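Local structure of transferrin (6WB6) at residues Pro423-Val428 against Arg586-Ala591; Thr603-Ala608 against Leu639-Lys644. The protein binds a single ferric ion per molecule together with a carbonate anion and transports iron in the insect. One frame throughout, in Å; residues are numbered along the deposited sequence.

Interaction 1 of 2, residues Pro423-Val428 against Arg586-Ala591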
loop_
_atom_site.group_PDB
_atom_site.type_symbol
_atom_site.label_atom_id
_atom_site.label_comp_id
_atom_site.label_asym_id
_atom_site.label_seq_id
_atom_site.Cartn_x
_atom_site.Cartn_y
_atom_site.Cartn_z
ATOM N N PRO A 423 -2.015 -19.708 2.113
ATOM C CA PRO A 423 -2.127 -18.337 1.591
ATOM C C PRO A 423 -2.014 -17.318 2.699
ATOM O O PRO A 423 -2.509 -17.533 3.803
ATOM C CB PRO A 423 -3.512 -18.306 0.943
ATOM C CG PRO A 423 -4.273 -19.395 1.569
ATOM C CD PRO A 423 -3.289 -20.436 2.064
ATOM N N VAL A 424 -1.349 -16.203 2.399
ATOM C CA VAL A 424 -1.171 -15.111 3.350
ATOM C C VAL A 424 -1.979 -13.890 2.950
ATOM O O VAL A 424 -2.615 -13.252 3.796
ATOM C CB VAL A 424 0.324 -14.752 3.506
ATOM C CG1 VAL A 424 0.502 -13.475 4.379
ATOM C CG2 VAL A 424 1.090 -15.906 4.098
ATOM N N PHE A 425 -1.933 -13.527 1.671
ATOM C CA PHE A 425 -2.732 -12.419 1.154
ATOM C C PHE A 425 -2.918 -12.645 -0.335
ATOM O O PHE A 425 -2.175 -13.412 -0.964
ATOM C CB PHE A 425 -2.080 -11.070 1.425
ATOM C CG PHE A 425 -0.734 -10.907 0.777
ATOM C CD1 PHE A 425 0.419 -11.287 1.438
ATOM C CD2 PHE A 425 -0.627 -10.394 -0.506
ATOM C CE1 PHE A 425 1.657 -11.156 0.838
ATOM C CE2 PHE A 425 0.608 -10.262 -1.103
ATOM C CZ PHE A 425 1.749 -10.639 -0.432
ATOM N N HIS A 426 -3.940 -11.994 -0.874
ATOM C CA HIS A 426 -4.378 -12.187 -2.244
ATOM C C HIS A 426 -4.723 -10.831 -2.849
ATOM O O HIS A 426 -4.862 -9.824 -2.138
ATOM C CB HIS A 426 -5.587 -13.114 -2.297
ATOM C CG HIS A 426 -6.749 -12.591 -1.523
ATOM N ND1 HIS A 426 -7.061 -13.032 -0.256
ATOM C CD2 HIS A 426 -7.656 -11.629 -1.823
ATOM C CE1 HIS A 426 -8.134 -12.391 0.174
ATOM N NE2 HIS A 426 -8.508 -11.530 -0.757
ATOM N N GLU A 427 -4.864 -10.829 -4.181
ATOM C CA GLU A 427 -5.276 -9.651 -4.926
ATOM C C GLU A 427 -6.766 -9.412 -4.788
ATOM O O GLU A 427 -7.565 -10.347 -4.684
ATOM C CB GLU A 427 -4.920 -9.790 -6.411
ATOM C CG GLU A 427 -3.455 -9.604 -6.666
ATOM C CD GLU A 427 -3.062 -9.615 -8.133
ATOM O OE1 GLU A 427 -3.879 -9.999 -8.999
ATOM O OE2 GLU A 427 -1.909 -9.273 -8.396
ATOM N N VAL A 428 -7.132 -8.143 -4.737
ATOM C CA VAL A 428 -8.524 -7.756 -4.860
ATOM C C VAL A 428 -8.658 -6.835 -6.065
ATOM O O VAL A 428 -7.702 -6.192 -6.503
ATOM C CB VAL A 428 -9.069 -7.083 -3.582
ATOM C CG1 VAL A 428 -9.149 -8.095 -2.473
ATOM C CG2 VAL A 428 -8.236 -5.882 -3.190
ATOM N N ARG A 586 -4.934 -14.189 -7.703
ATOM C CA ARG A 586 -3.507 -14.340 -7.474
ATOM C C ARG A 586 -3.240 -14.216 -5.981
ATOM O O ARG A 586 -3.659 -13.246 -5.345
ATOM C CB ARG A 586 -2.705 -13.293 -8.232
ATOM C CG ARG A 586 -1.262 -13.271 -7.851
ATOM C CD ARG A 586 -0.426 -12.478 -8.854
ATOM N NE ARG A 586 -0.409 -13.121 -10.158
ATOM C CZ ARG A 586 0.157 -12.605 -11.250
ATOM N NH1 ARG A 586 0.778 -11.431 -11.219
ATOM N NH2 ARG A 586 0.106 -13.270 -12.383
ATOM N N THR A 587 -2.545 -15.212 -5.434
ATOM C CA THR A 587 -2.369 -15.406 -3.998
ATOM C C THR A 587 -0.903 -15.635 -3.680
ATOM O O THR A 587 -0.227 -16.394 -4.383
ATOM C CB THR A 587 -3.124 -16.616 -3.516
ATOM O OG1 THR A 587 -4.520 -16.439 -3.745
ATOM C CG2 THR A 587 -2.871 -16.818 -2.068
ATOM N N TRP A 588 -0.426 -15.016 -2.604
ATOM C CA TRP A 588 0.924 -15.242 -2.116
ATOM C C TRP A 588 0.874 -16.229 -0.966
ATOM O O TRP A 588 0.044 -16.097 -0.053
ATOM C CB TRP A 588 1.599 -13.927 -1.707
ATOM C CG TRP A 588 1.913 -13.117 -2.929
ATOM C CD1 TRP A 588 3.120 -12.977 -3.525
ATOM C CD2 TRP A 588 0.980 -12.331 -3.713
ATOM N NE1 TRP A 588 3.013 -12.161 -4.632
ATOM C CE2 TRP A 588 1.707 -11.765 -4.776
ATOM C CE3 TRP A 588 -0.392 -12.055 -3.615
ATOM C CZ2 TRP A 588 1.110 -10.949 -5.744
ATOM C CZ3 TRP A 588 -0.982 -11.226 -4.578
ATOM C CH2 TRP A 588 -0.235 -10.700 -5.628
ATOM N N VAL A 589 1.724 -17.248 -1.037
ATOM C CA VAL A 589 1.681 -18.334 -0.072
ATOM C C VAL A 589 3.014 -18.382 0.646
ATOM O O VAL A 589 4.049 -17.955 0.121
ATOM C CB VAL A 589 1.356 -19.694 -0.715
ATOM C CG1 VAL A 589 0.045 -19.632 -1.429
ATOM C CG2 VAL A 589 2.460 -20.127 -1.645
ATOM N N ALA A 590 2.972 -18.909 1.867
ATOM C CA ALA A 590 4.135 -18.981 2.730
ATOM C C ALA A 590 4.178 -20.328 3.435
ATOM O O ALA A 590 3.180 -21.045 3.526
ATOM C CB ALA A 590 4.133 -17.860 3.775
ATOM N N ALA A 591 5.358 -20.660 3.947
ATOM C CA ALA A 591 5.505 -21.902 4.670
ATOM C C ALA A 591 4.983 -21.734 6.090
ATOM O O ALA A 591 4.567 -20.648 6.518
ATOM C CB ALA A 591 6.959 -22.355 4.672
#

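Interaction 2 of 2, residues Thr603-Ala608 against Leu639-Lys644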
loop_
_atom_site.group_PDB
_atom_site.type_symbol
_atom_site.label_atom_id
_atom_site.label_comp_id
_atom_site.label_asym_id
_atom_site.label_seq_id
_atom_site.Cartn_x
_atom_site.Cartn_y
_atom_site.Cartn_z
ATOM N N THR A 603 4.674 -5.857 4.760
ATOM C CA THR A 603 5.307 -4.968 3.787
ATOM C C THR A 603 4.530 -4.871 2.484
ATOM O O THR A 603 4.308 -3.742 2.009
ATOM C CB THR A 603 6.760 -5.383 3.554
ATOM O OG1 THR A 603 7.546 -4.972 4.679
ATOM C CG2 THR A 603 7.344 -4.753 2.272
ATOM N N PRO A 604 4.092 -5.961 1.861
ATOM C CA PRO A 604 3.269 -5.795 0.652
ATOM C C PRO A 604 1.976 -5.053 0.888
ATOM O O PRO A 604 1.570 -4.270 0.015
ATOM C CB PRO A 604 3.017 -7.235 0.186
ATOM C CG PRO A 604 3.600 -8.122 1.226
ATOM C CD PRO A 604 4.606 -7.339 1.985
ATOM N N LEU A 605 1.296 -5.255 2.027
ATOM C CA LEU A 605 0.036 -4.531 2.219
ATOM C C LEU A 605 0.288 -3.078 2.591
ATOM O O LEU A 605 -0.574 -2.216 2.352
ATOM C CB LEU A 605 -0.844 -5.176 3.297
ATOM C CG LEU A 605 -1.265 -6.647 3.295
ATOM C CD1 LEU A 605 -2.461 -6.804 4.245
ATOM C CD2 LEU A 605 -1.622 -7.193 1.930
ATOM N N SER A 606 1.440 -2.788 3.194
ATOM C CA SER A 606 1.788 -1.388 3.425
ATOM C C SER A 606 2.119 -0.706 2.108
ATOM O O SER A 606 1.790 0.461 1.914
ATOM C CB SER A 606 2.965 -1.264 4.379
ATOM O OG SER A 606 2.676 -1.817 5.663
ATOM N N LEU A 607 2.792 -1.418 1.203
ATOM C CA LEU A 607 3.004 -0.897 -0.144
ATOM C C LEU A 607 1.690 -0.617 -0.837
ATOM O O LEU A 607 1.472 0.484 -1.348
ATOM C CB LEU A 607 3.824 -1.884 -0.972
ATOM C CG LEU A 607 5.317 -1.800 -0.685
ATOM C CD1 LEU A 607 6.083 -2.952 -1.382
ATOM C CD2 LEU A 607 5.810 -0.430 -1.136
ATOM N N ALA A 608 0.815 -1.617 -0.894
ATOM C CA ALA A 608 -0.428 -1.477 -1.636
ATOM C C ALA A 608 -1.225 -0.294 -1.127
ATOM O O ALA A 608 -1.854 0.431 -1.902
ATOM C CB ALA A 608 -1.251 -2.756 -1.519
ATOM N N LEU A 639 -4.488 -5.335 -1.953
ATOM C CA LEU A 639 -4.112 -6.606 -1.366
ATOM C C LEU A 639 -4.888 -6.769 -0.078
ATOM O O LEU A 639 -5.091 -5.787 0.642
ATOM C CB LEU A 639 -2.622 -6.654 -1.102
ATOM C CG LEU A 639 -1.763 -6.480 -2.351
ATOM C CD1 LEU A 639 -0.321 -6.380 -1.920
ATOM C CD2 LEU A 639 -1.981 -7.645 -3.351
ATOM N N ALA A 640 -5.371 -7.993 0.174
ATOM C CA ALA A 640 -5.988 -8.362 1.443
ATOM C C ALA A 640 -5.459 -9.705 1.913
ATOM O O ALA A 640 -5.185 -10.595 1.103
ATOM C CB ALA A 640 -7.506 -8.456 1.321
ATOM N N THR A 641 -5.330 -9.846 3.238
ATOM C CA THR A 641 -5.000 -11.131 3.830
ATOM C C THR A 641 -6.086 -12.143 3.522
ATOM O O THR A 641 -7.270 -11.812 3.470
ATOM C CB THR A 641 -4.834 -10.992 5.342
ATOM O OG1 THR A 641 -5.993 -10.350 5.892
ATOM C CG2 THR A 641 -3.609 -10.157 5.657
ATOM N N THR A 642 -5.668 -13.387 3.308
ATOM C CA THR A 642 -6.570 -14.468 2.954
ATOM C C THR A 642 -7.189 -15.039 4.226
ATOM O O THR A 642 -6.462 -15.475 5.123
ATOM C CB THR A 642 -5.801 -15.553 2.187
ATOM O OG1 THR A 642 -5.037 -14.950 1.138
ATOM C CG2 THR A 642 -6.763 -16.553 1.590
ATOM N N GLU A 643 -8.518 -15.015 4.321
ATOM C CA GLU A 643 -9.183 -15.642 5.451
ATOM C C GLU A 643 -8.953 -17.149 5.434
ATOM O O GLU A 643 -9.021 -17.799 4.384
ATOM C CB GLU A 643 -10.681 -15.344 5.436
ATOM C CG GLU A 643 -11.015 -13.870 5.647
ATOM C CD GLU A 643 -10.415 -13.318 6.938
ATOM O OE1 GLU A 643 -10.449 -14.029 7.974
ATOM O OE2 GLU A 643 -9.888 -12.183 6.911
ATOM N N LYS A 644 -8.655 -17.698 6.617
ATOM C CA LYS A 644 -8.502 -19.142 6.760
ATOM C C LYS A 644 -9.705 -19.884 6.186
ATOM O O LYS A 644 -9.548 -20.900 5.510
ATOM C CB LYS A 644 -8.301 -19.488 8.242
ATOM C CG LYS A 644 -7.691 -20.868 8.513
#

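Interaction 1 of 2, residues Pro423-Val428 against Arg586-Ala591
Phe425 and Trp588 lie beside each other on one face of this antiparallel strand pair. The phenyl ring and the five-membered ring of the indole are nearly parallel, 14° apart, but slid so far that they barely overlap, with centroids 4.7 Å apart. The step this leaves is filled from both strands: Trp588 CB sits over the phenyl face, 3.8 Å from its centroid, and Phe425 CE2 comes to 3.2 Å from Trp588 CE3. Phe425 CG sits between its backbone N and carbonyl carbon (chi1 61°), turning the ring toward Trp588; broad flat rings suit this layer. Farther along, Glu427 CG abuts the outer edge of the indole, close to its plane, 3.6 Å from Trp588 CH2. The carboxylate runs on beside the aliphatic chain of Arg586 and binds Tyr429 and Asn633, while the guanidinium pairs with Asp408. On the opposite face Pro423 CB presses tightly on Thr587 CG2, at 3.4 Å, a fit suited to compact residues. Three backbone bonds tie the strands, with Val424 the extra residue of a beta bulge. The strands are central in the four-stranded antiparallel sheet of one transferrin-lobe subdomain, a fold related to periplasmic binding proteins.

Interaction 2 of 2, residues Thr603-Ala608 against Leu639-Lys644
Leu639 points from its strand at the helix and sets its isobutyl group against the turn made by Pro604 and Ala608, while Leu605 reaches past it along the strand. The two leucines slant across each other. One methyl of Leu605, CD2, comes down on Leu639 CB at 3.2 Å, tighter than an ordinary carbon contact. In Leu605 the CG stands beside the backbone N (chi1 -54°), which swings the end of the chain toward the strand although its first bond aims to one side of it. The Leu639 methyl CD1 enters between residues one helical turn apart, 3.8 Å from Ala608 CB and 4.0 Å from Pro604 CB. It also lies 3.4 Å from Pro604 O, the carbonyl that accepts the backbone N-H of Ala608. Alanine suits this place because its short side chain lets the leucine come close to the helix; proline offers a compact apolar surface at a kink, since its ring nitrogen has no hydrogen to give to the preceding turn.

This is helix-on-sheet packing within the second transferrin-like half of the chain: helix 597-611 covers strand 638-641, an outermost strand of a four-stranded antiparallel sheet. The segment axes are 8.3 Å apart at 143°, and no hydrogen bond joins them. Phe425 of the neighbouring strand touches Pro604, Leu605 and Leu639, so the apolar layer extends beneath the helix.

The second methyl of Leu605, CD1, meets Thr641 CG2 at 3.8 Å, the side chains crossing at about a right angle. Threonine is apt here, for it has two different branches: CG2 faces the leucine, while OG1, between the backbone N and carbonyl carbon (chi1 52°), hydrogen-bonds Asp171 of the first transferrin-like half. Pro170, next to that aspartate, lies against Leu605.

Interactions 1 and 2 have centres about 8 Å apart and meet in one sheet, where strand 422-428 runs between strands 587-590 and 638-641. Two probable backbone hydrogen bonds join them: His426 N to Ala640 O at 2.7 Å, and Thr642 N to Val424 O at 3.1 Å. A side-chain bond between His426 ND1 and Thr642 OG1 adds to these. Along the chain, helix 597-611 is the next element after strand 587-590, so the polypeptide leaving interaction 1 returns over the sheet to make interaction 2. Both lie in the second transferrin-like half, away from the first-half sites of the ferric ion, held by Tyr90 and Tyr204, and the carbonate, whose pocket also includes Thr116 and Arg120.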